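Local coordinates for solute-binding periplasmic protein of iron/siderophore ABC transporter (Yersinia pestis, PDB 6B2X) that probably captures an iron-siderophore complex in the periplasm and hands it to an inner-membrane ABC transporter for uptake, at residues V55-L60 / N129-I134; V82-D87 / D107-I112; D205-I210 / E353-L358; I210-K215 / G247-A252. One frame throughout, in Å; residues are numbered along the deposited sequence.

Contact 1: residues V55-L60 / N129-I134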
loop_
_atom_site.group_PDB
_atom_site.type_symbol
_atom_site.label_atom_id
_atom_site.label_comp_id
_atom_site.label_asym_id
_atom_site.label_seq_id
_atom_site.Cartn_x
_atom_site.Cartn_y
_atom_site.Cartn_z
ATOM N N VAL A 55 23.042 -12.724 -1.168
ATOM C CA VAL A 55 21.863 -12.316 -1.926
ATOM C C VAL A 55 22.206 -11.015 -2.633
ATOM O O VAL A 55 22.349 -9.973 -1.986
ATOM C CB VAL A 55 20.621 -12.143 -1.041
ATOM C CG1 VAL A 55 19.442 -11.670 -1.893
ATOM C CG2 VAL A 55 20.294 -13.433 -0.310
ATOM N N GLU A 56 22.352 -11.070 -3.952
ATOM C CA GLU A 56 22.577 -9.864 -4.739
ATOM C C GLU A 56 21.677 -9.758 -5.958
ATOM O O GLU A 56 21.697 -8.715 -6.624
ATOM C CB GLU A 56 24.048 -9.755 -5.194
ATOM C CG GLU A 56 25.095 -9.469 -4.073
ATOM C CD GLU A 56 24.768 -8.242 -3.191
ATOM O OE1 GLU A 56 24.812 -7.098 -3.702
ATOM O OE2 GLU A 56 24.495 -8.423 -1.974
ATOM N N ARG A 57 20.876 -10.774 -6.257
ATOM C CA ARG A 57 20.007 -10.775 -7.433
ATOM C C ARG A 57 18.596 -11.152 -6.991
ATOM O O ARG A 57 18.303 -12.334 -6.802
ATOM C CB ARG A 57 20.536 -11.731 -8.501
ATOM C CG ARG A 57 21.875 -11.273 -9.120
ATOM C CD ARG A 57 22.352 -12.231 -10.212
ATOM N NE ARG A 57 22.727 -13.520 -9.633
ATOM C CZ ARG A 57 23.882 -13.770 -9.017
ATOM N NH1 ARG A 57 24.813 -12.821 -8.916
ATOM N NH2 ARG A 57 24.110 -14.980 -8.509
ATOM N N ILE A 58 17.723 -10.156 -6.846
ATOM C CA ILE A 58 16.367 -10.365 -6.341
ATOM C C ILE A 58 15.367 -10.271 -7.487
ATOM O O ILE A 58 15.357 -9.293 -8.253
ATOM C CB ILE A 58 16.017 -9.360 -5.231
ATOM C CG1 ILE A 58 16.905 -9.601 -3.993
ATOM C CG2 ILE A 58 14.563 -9.526 -4.829
ATOM C CD1 ILE A 58 17.277 -8.321 -3.242
ATOM N N LEU A 59 14.507 -11.268 -7.580
ATOM C CA LEU A 59 13.369 -11.270 -8.491
ATOM C C LEU A 59 12.125 -10.820 -7.736
ATOM O O LEU A 59 11.881 -11.282 -6.613
ATOM C CB LEU A 59 13.158 -12.676 -9.038
ATOM C CG LEU A 59 12.868 -12.947 -10.496
ATOM C CD1 LEU A 59 13.964 -12.378 -11.347
ATOM C CD2 LEU A 59 12.762 -14.449 -10.685
ATOM N N LEU A 60 11.333 -9.933 -8.343
ATOM C CA LEU A 60 10.089 -9.466 -7.728
ATOM C C LEU A 60 8.912 -9.976 -8.557
ATOM O O LEU A 60 8.622 -9.455 -9.643
ATOM C CB LEU A 60 10.076 -7.951 -7.602
ATOM C CG LEU A 60 11.207 -7.373 -6.757
ATOM C CD1 LEU A 60 11.014 -5.899 -6.664
ATOM C CD2 LEU A 60 11.242 -7.977 -5.352
ATOM N N ASN A 129 19.656 -15.783 -13.331
ATOM C CA ASN A 129 20.388 -16.394 -12.224
ATOM C C ASN A 129 20.048 -15.654 -10.908
ATOM O O ASN A 129 20.916 -14.975 -10.352
ATOM C CB ASN A 129 21.884 -16.385 -12.504
ATOM C CG ASN A 129 22.676 -17.208 -11.509
ATOM O OD1 ASN A 129 22.352 -18.372 -11.229
ATOM N ND2 ASN A 129 23.723 -16.603 -10.959
ATOM N N PRO A 130 18.798 -15.696 -10.478
ATOM C CA PRO A 130 18.434 -14.984 -9.245
ATOM C C PRO A 130 18.837 -15.764 -7.999
ATOM O O PRO A 130 18.781 -16.995 -7.961
ATOM C CB PRO A 130 16.910 -14.891 -9.338
ATOM C CG PRO A 130 16.537 -16.189 -10.031
ATOM C CD PRO A 130 17.664 -16.453 -11.027
ATOM N N ASP A 131 19.210 -15.020 -6.957
ATOM C CA ASP A 131 19.482 -15.638 -5.660
ATOM C C ASP A 131 18.218 -15.911 -4.871
ATOM O O ASP A 131 18.184 -16.849 -4.063
ATOM C CB ASP A 131 20.387 -14.740 -4.839
ATOM C CG ASP A 131 21.690 -14.539 -5.495
ATOM O OD1 ASP A 131 22.183 -15.552 -6.046
ATOM O OD2 ASP A 131 22.195 -13.389 -5.504
ATOM N N ILE A 132 17.179 -15.107 -5.081
ATOM C CA ILE A 132 15.956 -15.225 -4.298
ATOM C C ILE A 132 14.825 -14.573 -5.084
ATOM O O ILE A 132 15.055 -13.770 -5.985
ATOM C CB ILE A 132 16.159 -14.588 -2.896
ATOM C CG1 ILE A 132 15.160 -15.156 -1.887
ATOM C CG2 ILE A 132 16.101 -13.069 -2.974
ATOM C CD1 ILE A 132 15.433 -14.725 -0.458
ATOM N N ALA A 133 13.589 -14.939 -4.760
ATOM C CA ALA A 133 12.420 -14.328 -5.372
ATOM C C ALA A 133 11.422 -13.996 -4.281
ATOM O O ALA A 133 11.274 -14.752 -3.316
ATOM C CB ALA A 133 11.779 -15.253 -6.416
ATOM N N ILE A 134 10.741 -12.865 -4.432
ATOM C CA ILE A 134 9.751 -12.414 -3.468
ATOM C C ILE A 134 8.393 -12.390 -4.144
ATOM O O ILE A 134 8.243 -11.820 -5.233
ATOM C CB ILE A 134 10.077 -11.019 -2.918
ATOM C CG1 ILE A 134 11.518 -10.941 -2.410
ATOM C CG2 ILE A 134 9.042 -10.645 -1.855
ATOM C CD1 ILE A 134 11.849 -11.949 -1.326
#

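Contact 2: residues V82-D87 / D107-I112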
loop_
_atom_site.group_PDB
_atom_site.type_symbol
_atom_site.label_atom_id
_atom_site.label_comp_id
_atom_site.label_asym_id
_atom_site.label_seq_id
_atom_site.Cartn_x
_atom_site.Cartn_y
_atom_site.Cartn_z
ATOM N N VAL A 82 17.025 -7.808 -10.211
ATOM C CA VAL A 82 17.399 -8.289 -11.542
ATOM C C VAL A 82 16.192 -8.600 -12.402
ATOM O O VAL A 82 16.358 -9.102 -13.519
ATOM C CB VAL A 82 18.341 -9.520 -11.488
ATOM C CG1 VAL A 82 19.658 -9.163 -10.806
ATOM C CG2 VAL A 82 17.663 -10.664 -10.808
ATOM N N GLY A 83 14.982 -8.332 -11.916
ATOM C CA GLY A 83 13.785 -8.625 -12.677
ATOM C C GLY A 83 12.561 -8.410 -11.823
ATOM O O GLY A 83 12.529 -8.814 -10.651
ATOM N N TRP A 84 11.543 -7.782 -12.389
ATOM C CA TRP A 84 10.271 -7.668 -11.706
ATOM C C TRP A 84 9.119 -7.816 -12.687
ATOM O O TRP A 84 9.209 -7.453 -13.864
ATOM C CB TRP A 84 10.156 -6.341 -10.950
ATOM C CG TRP A 84 10.520 -5.142 -11.722
ATOM C CD1 TRP A 84 10.526 -4.990 -13.108
ATOM C CD2 TRP A 84 10.880 -3.876 -11.185
ATOM N NE1 TRP A 84 10.915 -3.725 -13.431
ATOM C CE2 TRP A 84 11.134 -3.014 -12.278
ATOM C CE3 TRP A 84 11.053 -3.392 -9.886
ATOM C CZ2 TRP A 84 11.538 -1.697 -12.104
ATOM C CZ3 TRP A 84 11.450 -2.090 -9.709
ATOM C CH2 TRP A 84 11.701 -1.251 -10.819
ATOM N N GLN A 85 8.032 -8.360 -12.178
ATOM C CA GLN A 85 6.760 -8.244 -12.864
ATOM C C GLN A 85 6.461 -6.758 -13.054
ATOM O O GLN A 85 6.946 -5.905 -12.300
ATOM C CB GLN A 85 5.689 -8.955 -12.036
ATOM C CG GLN A 85 4.395 -9.234 -12.747
ATOM C CD GLN A 85 3.321 -8.342 -12.273
ATOM O OE1 GLN A 85 3.602 -7.255 -11.810
ATOM N NE2 GLN A 85 2.070 -8.801 -12.340
ATOM N N GLY A 86 5.694 -6.439 -14.102
ATOM C CA GLY A 86 5.597 -5.069 -14.575
ATOM C C GLY A 86 4.696 -4.134 -13.795
ATOM O O GLY A 86 4.680 -2.948 -14.133
ATOM N N ASP A 87 3.957 -4.617 -12.778
ATOM C CA ASP A 87 2.928 -3.803 -12.120
ATOM C C ASP A 87 3.470 -2.463 -11.658
ATOM O O ASP A 87 2.748 -1.468 -11.662
ATOM C CB ASP A 87 2.328 -4.522 -10.893
ATOM C CG ASP A 87 1.366 -5.644 -11.265
ATOM O OD1 ASP A 87 1.122 -5.825 -12.476
ATOM O OD2 ASP A 87 0.841 -6.338 -10.341
ATOM N N ASP A 107 14.892 1.487 -16.401
ATOM C CA ASP A 107 14.193 1.013 -17.592
ATOM C C ASP A 107 14.755 -0.289 -18.111
ATOM O O ASP A 107 14.048 -1.021 -18.812
ATOM C CB ASP A 107 14.280 2.045 -18.716
ATOM C CG ASP A 107 13.329 3.189 -18.526
ATOM O OD1 ASP A 107 12.338 3.043 -17.767
ATOM O OD2 ASP A 107 13.572 4.241 -19.138
ATOM N N GLN A 108 16.020 -0.577 -17.837
ATOM C CA GLN A 108 16.587 -1.830 -18.307
ATOM C C GLN A 108 16.327 -2.984 -17.353
ATOM O O GLN A 108 16.704 -4.121 -17.671
ATOM C CB GLN A 108 18.107 -1.707 -18.527
ATOM C CG GLN A 108 18.513 -0.873 -19.698
ATOM C CD GLN A 108 18.272 0.589 -19.440
ATOM O OE1 GLN A 108 19.021 1.226 -18.691
ATOM N NE2 GLN A 108 17.222 1.141 -20.053
ATOM N N ILE A 109 15.718 -2.742 -16.192
ATOM C CA ILE A 109 15.371 -3.889 -15.343
ATOM C C ILE A 109 14.343 -4.724 -16.098
ATOM O O ILE A 109 13.268 -4.217 -16.455
ATOM C CB ILE A 109 14.837 -3.466 -13.967
ATOM C CG1 ILE A 109 15.961 -2.834 -13.127
ATOM C CG2 ILE A 109 14.215 -4.684 -13.264
ATOM C CD1 ILE A 109 15.481 -2.132 -11.890
ATOM N N PRO A 110 14.631 -5.995 -16.370
ATOM C CA PRO A 110 13.704 -6.811 -17.161
ATOM C C PRO A 110 12.322 -6.917 -16.537
ATOM O O PRO A 110 12.171 -7.018 -15.311
ATOM C CB PRO A 110 14.398 -8.178 -17.212
ATOM C CG PRO A 110 15.843 -7.887 -16.986
ATOM C CD PRO A 110 15.894 -6.705 -16.076
ATOM N N LEU A 111 11.312 -6.931 -17.410
ATOM C CA LEU A 111 9.906 -7.010 -17.032
ATOM C C LEU A 111 9.394 -8.420 -17.285
ATOM O O LEU A 111 9.333 -8.866 -18.432
ATOM C CB LEU A 111 9.068 -6.014 -17.824
ATOM C CG LEU A 111 9.260 -4.527 -17.587
ATOM C CD1 LEU A 111 8.381 -3.731 -18.560
ATOM C CD2 LEU A 111 8.869 -4.223 -16.167
ATOM N N ILE A 112 8.997 -9.108 -16.226
ATOM C CA ILE A 112 8.627 -10.513 -16.318
ATOM C C ILE A 112 7.153 -10.615 -16.670
ATOM O O ILE A 112 6.297 -10.106 -15.942
ATOM C CB ILE A 112 8.920 -11.255 -15.010
ATOM C CG1 ILE A 112 10.333 -10.964 -14.515
ATOM C CG2 ILE A 112 8.707 -12.742 -15.208
ATOM C CD1 ILE A 112 10.583 -11.471 -13.092
HETATM O O HOH W 1 12.022 -1.775 -15.980
#

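Contact 3: residues D205-I210 / E353-L358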
loop_
_atom_site.group_PDB
_atom_site.type_symbol
_atom_site.label_atom_id
_atom_site.label_comp_id
_atom_site.label_asym_id
_atom_site.label_seq_id
_atom_site.Cartn_x
_atom_site.Cartn_y
_atom_site.Cartn_z
ATOM N N ASP A 205 -2.591 4.389 20.561
ATOM C CA ASP A 205 -2.588 4.835 21.949
ATOM C C ASP A 205 -3.868 5.597 22.270
ATOM O O ASP A 205 -4.437 5.442 23.358
ATOM C CB ASP A 205 -1.362 5.709 22.220
ATOM C CG ASP A 205 -0.120 4.900 22.591
ATOM O OD1 ASP A 205 -0.175 3.647 22.579
ATOM O OD2 ASP A 205 0.919 5.532 22.899
ATOM N N ILE A 206 -4.345 6.406 21.327
ATOM C CA ILE A 206 -5.554 7.194 21.529
ATOM C C ILE A 206 -6.810 6.417 21.136
ATOM O O ILE A 206 -7.789 6.402 21.885
ATOM C CB ILE A 206 -5.434 8.521 20.759
ATOM C CG1 ILE A 206 -4.130 9.221 21.142
ATOM C CG2 ILE A 206 -6.615 9.427 21.058
ATOM C CD1 ILE A 206 -3.996 10.618 20.589
ATOM N N THR A 207 -6.810 5.725 19.995
ATOM C CA THR A 207 -8.038 5.102 19.516
ATOM C C THR A 207 -8.344 3.755 20.168
ATOM O O THR A 207 -9.459 3.249 20.009
ATOM C CB THR A 207 -7.996 4.937 17.990
ATOM O OG1 THR A 207 -7.107 3.876 17.618
ATOM C CG2 THR A 207 -7.553 6.221 17.341
ATOM N N ASN A 208 -7.409 3.148 20.887
ATOM C CA ASN A 208 -7.763 1.913 21.574
ATOM C C ASN A 208 -8.611 2.157 22.811
ATOM O O ASN A 208 -9.174 1.200 23.353
ATOM C CB ASN A 208 -6.513 1.138 21.972
ATOM C CG ASN A 208 -6.008 0.268 20.858
ATOM O OD1 ASN A 208 -6.771 -0.104 19.964
ATOM N ND2 ASN A 208 -4.717 -0.069 20.897
ATOM N N LYS A 209 -8.706 3.404 23.263
ATOM C CA LYS A 209 -9.431 3.756 24.469
ATOM C C LYS A 209 -10.735 4.476 24.152
ATOM O O LYS A 209 -11.348 5.069 25.043
ATOM C CB LYS A 209 -8.518 4.582 25.387
ATOM C CG LYS A 209 -8.559 6.100 25.231
ATOM C CD LYS A 209 -9.194 6.747 26.459
ATOM C CE LYS A 209 -9.385 8.250 26.308
ATOM N NZ LYS A 209 -9.779 8.868 27.613
ATOM N N ILE A 210 -11.197 4.393 22.915
ATOM C CA ILE A 210 -12.362 5.138 22.448
ATOM C C ILE A 210 -13.566 4.207 22.457
ATOM O O ILE A 210 -13.485 3.106 21.890
ATOM C CB ILE A 210 -12.130 5.714 21.039
ATOM C CG1 ILE A 210 -11.285 6.987 21.129
ATOM C CG2 ILE A 210 -13.455 5.959 20.341
ATOM C CD1 ILE A 210 -10.896 7.566 19.781
ATOM N N GLU A 353 -9.587 16.866 16.380
ATOM C CA GLU A 353 -9.108 17.591 17.551
ATOM C C GLU A 353 -8.105 16.769 18.338
ATOM O O GLU A 353 -7.150 17.327 18.887
ATOM C CB GLU A 353 -10.275 17.998 18.453
ATOM C CG GLU A 353 -11.625 18.096 17.744
ATOM C CD GLU A 353 -11.729 19.292 16.805
ATOM O OE1 GLU A 353 -12.591 19.246 15.899
ATOM O OE2 GLU A 353 -10.963 20.275 16.972
ATOM N N GLN A 354 -8.284 15.446 18.379
ATOM C CA GLN A 354 -7.414 14.589 19.181
ATOM C C GLN A 354 -6.091 14.239 18.500
ATOM O O GLN A 354 -5.163 13.812 19.191
ATOM C CB GLN A 354 -8.157 13.308 19.556
ATOM C CG GLN A 354 -9.504 13.566 20.226
ATOM C CD GLN A 354 -10.224 12.293 20.612
ATOM O OE1 GLN A 354 -11.362 12.065 20.200
ATOM N NE2 GLN A 354 -9.570 11.459 21.420
ATOM N N PHE A 355 -5.981 14.407 17.174
ATOM C CA PHE A 355 -4.751 14.143 16.424
ATOM C C PHE A 355 -4.179 15.414 15.795
ATOM O O PHE A 355 -3.363 15.336 14.865
ATOM C CB PHE A 355 -4.992 13.089 15.337
ATOM C CG PHE A 355 -5.147 11.703 15.872
ATOM C CD1 PHE A 355 -4.049 11.007 16.325
ATOM C CD2 PHE A 355 -6.404 11.104 15.945
ATOM C CE1 PHE A 355 -4.187 9.728 16.849
ATOM C CE2 PHE A 355 -6.551 9.830 16.456
ATOM C CZ PHE A 355 -5.432 9.135 16.915
ATOM N N ALA A 356 -4.591 16.584 16.288
ATOM C CA ALA A 356 -4.181 17.840 15.673
ATOM C C ALA A 356 -2.682 18.076 15.800
ATOM O O ALA A 356 -2.133 18.907 15.075
ATOM C CB ALA A 356 -4.965 19.000 16.292
ATOM N N ASP A 357 -2.012 17.368 16.697
ATOM C CA ASP A 357 -0.561 17.425 16.793
ATOM C C ASP A 357 0.139 16.481 15.822
ATOM O O ASP A 357 1.371 16.522 15.724
ATOM C CB ASP A 357 -0.114 17.100 18.229
ATOM C CG ASP A 357 -0.289 15.618 18.586
ATOM O OD1 ASP A 357 0.624 14.810 18.291
ATOM O OD2 ASP A 357 -1.339 15.262 19.163
ATOM N N LEU A 358 -0.605 15.646 15.100
ATOM C CA LEU A 358 -0.032 14.600 14.261
ATOM C C LEU A 358 -0.096 15.010 12.791
ATOM O O LEU A 358 -1.186 15.172 12.230
ATOM C CB LEU A 358 -0.765 13.280 14.478
ATOM C CG LEU A 358 -0.336 12.190 13.509
ATOM C CD1 LEU A 358 1.000 11.592 13.945
ATOM C CD2 LEU A 358 -1.433 11.139 13.364
#

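Contact 4: residues I210-K215 / G247-A252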
loop_
_atom_site.group_PDB
_atom_site.type_symbol
_atom_site.label_atom_id
_atom_site.label_comp_id
_atom_site.label_asym_id
_atom_site.label_seq_id
_atom_site.Cartn_x
_atom_site.Cartn_y
_atom_site.Cartn_z
ATOM N N ILE A 210 -11.197 4.393 22.915
ATOM C CA ILE A 210 -12.362 5.138 22.448
ATOM C C ILE A 210 -13.566 4.207 22.457
ATOM O O ILE A 210 -13.485 3.106 21.890
ATOM C CB ILE A 210 -12.130 5.714 21.039
ATOM C CG1 ILE A 210 -11.285 6.987 21.129
ATOM C CG2 ILE A 210 -13.455 5.959 20.341
ATOM C CD1 ILE A 210 -10.896 7.566 19.781
ATOM N N PRO A 211 -14.687 4.601 23.071
ATOM C CA PRO A 211 -15.856 3.715 23.136
ATOM C C PRO A 211 -16.450 3.467 21.758
ATOM O O PRO A 211 -16.261 4.243 20.818
ATOM C CB PRO A 211 -16.840 4.482 24.027
ATOM C CG PRO A 211 -16.040 5.606 24.658
ATOM C CD PRO A 211 -14.953 5.914 23.683
ATOM N N GLU A 212 -17.182 2.357 21.647
ATOM C CA GLU A 212 -17.768 1.993 20.358
ATOM C C GLU A 212 -18.779 3.030 19.878
ATOM O O GLU A 212 -18.925 3.243 18.666
ATOM C CB GLU A 212 -18.425 0.610 20.437
ATOM C CG GLU A 212 -17.623 -0.505 19.756
ATOM C CD GLU A 212 -17.402 -0.253 18.263
ATOM O OE1 GLU A 212 -18.180 0.527 17.665
ATOM O OE2 GLU A 212 -16.443 -0.828 17.687
ATOM N N ASP A 213 -19.472 3.694 20.808
ATOM C CA ASP A 213 -20.491 4.666 20.423
ATOM C C ASP A 213 -19.875 5.945 19.869
ATOM O O ASP A 213 -20.506 6.630 19.055
ATOM C CB ASP A 213 -21.405 4.980 21.614
ATOM C CG ASP A 213 -20.635 5.420 22.855
ATOM O OD1 ASP A 213 -19.412 5.672 22.759
ATOM O OD2 ASP A 213 -21.259 5.520 23.933
ATOM N N LYS A 214 -18.655 6.288 20.290
ATOM C CA LYS A 214 -17.999 7.467 19.739
ATOM C C LYS A 214 -17.347 7.188 18.383
ATOM O O LYS A 214 -17.076 8.129 17.635
ATOM C CB LYS A 214 -16.980 8.009 20.754
ATOM C CG LYS A 214 -15.955 9.052 20.252
ATOM C CD LYS A 214 -16.586 10.367 19.786
ATOM C CE LYS A 214 -16.017 10.829 18.432
ATOM N NZ LYS A 214 -16.683 10.186 17.248
ATOM N N LYS A 215 -17.136 5.931 18.021
ATOM C CA LYS A 215 -16.461 5.636 16.764
ATOM C C LYS A 215 -17.301 6.121 15.581
ATOM O O LYS A 215 -18.466 5.708 15.445
ATOM C CB LYS A 215 -16.185 4.140 16.641
ATOM C CG LYS A 215 -15.195 3.603 17.682
ATOM C CD LYS A 215 -14.817 2.150 17.406
ATOM C CE LYS A 215 -13.628 1.722 18.251
ATOM N NZ LYS A 215 -13.258 0.299 18.014
ATOM N N GLY A 247 -9.626 3.851 14.702
ATOM C CA GLY A 247 -10.724 4.158 15.598
ATOM C C GLY A 247 -12.064 4.296 14.924
ATOM O O GLY A 247 -12.993 4.847 15.524
ATOM N N GLY A 248 -12.194 3.825 13.694
ATOM C CA GLY A 248 -13.457 3.945 13.010
ATOM C C GLY A 248 -14.223 2.649 12.910
ATOM O O GLY A 248 -13.688 1.557 13.149
ATOM N N ASN A 249 -15.486 2.773 12.531
ATOM C CA ASN A 249 -16.381 1.643 12.360
ATOM C C ASN A 249 -16.663 1.472 10.874
ATOM O O ASN A 249 -17.413 2.258 10.283
ATOM C CB ASN A 249 -17.670 1.854 13.150
ATOM C CG ASN A 249 -18.456 0.590 13.292
ATOM O OD1 ASN A 249 -18.203 -0.219 14.192
ATOM N ND2 ASN A 249 -19.396 0.386 12.386
ATOM N N ASN A 250 -16.085 0.427 10.290
ATOM C CA ASN A 250 -16.184 0.172 8.864
ATOM C C ASN A 250 -17.534 -0.454 8.553
ATOM O O ASN A 250 -17.837 -1.561 9.007
ATOM C CB ASN A 250 -15.045 -0.734 8.398
ATOM C CG ASN A 250 -15.224 -1.227 6.967
ATOM O OD1 ASN A 250 -15.994 -0.669 6.179
ATOM N ND2 ASN A 250 -14.513 -2.297 6.632
ATOM N N ILE A 251 -18.309 0.249 7.730
ATOM C CA ILE A 251 -19.651 -0.182 7.345
ATOM C C ILE A 251 -19.657 -1.642 6.910
ATOM O O ILE A 251 -20.542 -2.416 7.294
ATOM C CB ILE A 251 -20.188 0.750 6.239
ATOM C CG1 ILE A 251 -20.776 2.032 6.841
ATOM C CG2 ILE A 251 -21.192 0.032 5.352
ATOM C CD1 ILE A 251 -19.974 2.655 7.961
ATOM N N ALA A 252 -18.655 -2.056 6.136
ATOM C CA ALA A 252 -18.606 -3.403 5.584
ATOM C C ALA A 252 -17.789 -4.366 6.435
ATOM O O ALA A 252 -17.462 -5.458 5.956
ATOM C CB ALA A 252 -18.036 -3.369 4.166
HETATM O O HOH W 2 -12.333 0.916 15.276
#

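Contact 1: residues V55-L60 / N129-I134
Ile-58, Leu-59 and Leu-60 run parallel to Ile-132, Ala-133 and Ile-134 as paired strands, their short axes 4.7 Å apart. Two backbone bonds hold the pairing: Leu-59 N donates to Ile-132 O and Leu-59 O accepts from Ile-134 N at 2.9 Å. Ahead of the strands, Arg-57 O takes Asp-131 N at 2.8 Å and, weakly, Ile-132 N.

The polar side chains gather at this leading end. Asp-131 OD2 is met on its anti side by Glu-56 N at 2.8 Å, a nearly straight bond, and weakly by Arg-57 N, so one carboxylate oxygen holds the backbone just before the strand. The same carboxylate lies over one face of the Arg-57 guanidinium, the planes 61° apart; Arg-57 NH2 and Asp-131 OD1, 3.2 Å apart, form a salt bridge through charge alone. The backbone O of Asn-129 lies near the edge of the guanidinium, at a distance from NE too short to be trusted.

Apolar contacts occupy both faces. Ile-132 CG2 touches Ile-58 CG1 at 3.7 Å and also meets Val-55 CG1, while Leu-60 CD2 rests on Ile-134; on the other face Leu-59 CB meets Ala-133 CB at 3.9 Å.

In the parallel sheet, strand 81-85 flanks 58-60 and strand 159-162 flanks 132-136, while helix 168-182 packs against Ile-132 and Ile-134.

Contact 2: residues V82-D87 / D107-I112
Trp-84 and Ile-109 form the tight part of this contact. Ile-109 CG2 sits over one face of the indole, 3.6 Å from the centroid of the five-membered ring and 16° off its normal, a CH-pi contact; CD1 stands over the outer CZ2-CH2 edge of the six-membered ring. The ring reaches this place because CG lies between the backbone N and the carbonyl carbon (chi1 48°), swinging the indole toward 107-112. Leu-111 CD2 adds an oblique contact, 3.6 Å from Trp-84 CD1.

The backbone of Trp-84 is paired in both directions. Trp-84 N donates to Pro-110 O at 3.1 Å, and Ile-112 N reaches Trp-84 O at 2.9 Å from above the carbonyl plane. Ile-112 CD1 packs over the backbone of Gly-83, 3.9 Å from its C.

The looser side is watery or merely grazing. A water at the indole edge donates to Ile-109 O at 2.8 Å but accepts only a weak bond from Trp-84 NE1, and Pro-110 CD simply lies 3.5 Å from Val-82 O.

The short, weakly bonded strand 111-112 is an outermost strand of the parallel sheet; strand 81-85 lies between it and 58-60, and helix 87-91 touches Leu-111.

Contact 3: residues D205-I210 / E353-L358
Ile-206 and Gln-354 mark the closest backbone approach, yet their CA atoms stay 8.0 Å apart, so the gap is bridged mainly by side chains, with no hydrogen bond across it. Segment 205-210 is the end of helix 186-207 running into a type I turn from Thr-207 to Ile-210; segment 353-358 is irregular and closes with a type I turn from Phe-355 to Leu-358, its Leu-358 N bonded to Phe-355 O at 2.8 Å.

The Phe-355 ring is the centre of the contact. Thr-207 CG2 meets its edge in the ring plane, 3.6 Å from CZ. Ile-206, whose side chain points against that of Phe-355, brings CD1 obliquely to within 3.8 Å of CE1. The long helix 186-207, which in this class of binding protein commonly links the two lobes, here ends against the loop between helices 340-350 and 360-371. Thr-207 keeps its hydroxyl off the ring: OG1 lies between the backbone N and the carbonyl carbon (chi1 74°) and bonds to Gln-245 O, which turns the methyl to Phe-355.

Gln-354, extended beyond CG, crosses Ile-206 obliquely, its NE2 3.6 Å from CG2; Ile-210 CD1 approaches the same nitrogen more distantly, at 4.4 Å. Val-203 and Ala-347 also touch the Phe-355 side chain.

Contact 4: residues I210-K215 / G247-A252
Lys-215 lays its aliphatic chain along the carbonyl of Gly-247: Lys-215 CG comes to 3.3 Å from Gly-247 O, with CB and CD a little farther off. With CG beside the backbone N (chi1 -65°) and the rest of the chain extended, the ammonium is carried past this carbonyl to a water. That water accepts from Lys-215 NZ at 3.0 Å and donates to Gly-248 O at 2.6 Å, so it joins the two segments where no direct hydrogen bond does.

The charge has a second partner within its own segment: Lys-215 NZ and Glu-212 OE2 form a salt bridge at 3.4 Å, with a weak hydrogen bond. The Glu-212 carboxylate and the Asn-249 amide oxygen merely lie near each other, without a bond, their planes nearly perpendicular at 84°. Gly-247 O is itself taken by the hydroxyl of Tyr-351, a residue that also touches Lys-215.

Asn-249 opens the edge strand 249-250, which pairs through backbone bonds with Pro-216 and Val-218 just beyond Lys-215. Gly-247, just after helix 239-245, has positive phi and completes a Schellman motif, and at the end of the strand Asn-250 OD1 accepts from Ala-252 N in an Asx turn.

Overall arrangement
The four contacts form two pairs on opposite sides of the chain's centre. Contacts 1 and 2 share the parallel sheet, with centres 12 Å apart, and join where strand 58-60 lies beside 81-85; the chain opens contact 1, makes contact 2 and then returns to finish contact 1. Contacts 3 and 4 have centres 13 Å apart, share Ile-210 and meet again where Thr-207 packs on Gly-247; contact 4 likewise falls within the span of contact 3. The pairs lie about 41 to 43 Å apart between centres: contacts 1 and 2 in the parallel sheet of one lobe, contact 4 at the edge of the other's mixed sheet, contact 3 beside it. This is consistent with two-lobed siderophore-binding proteins, whose ligand usually binds between lobes.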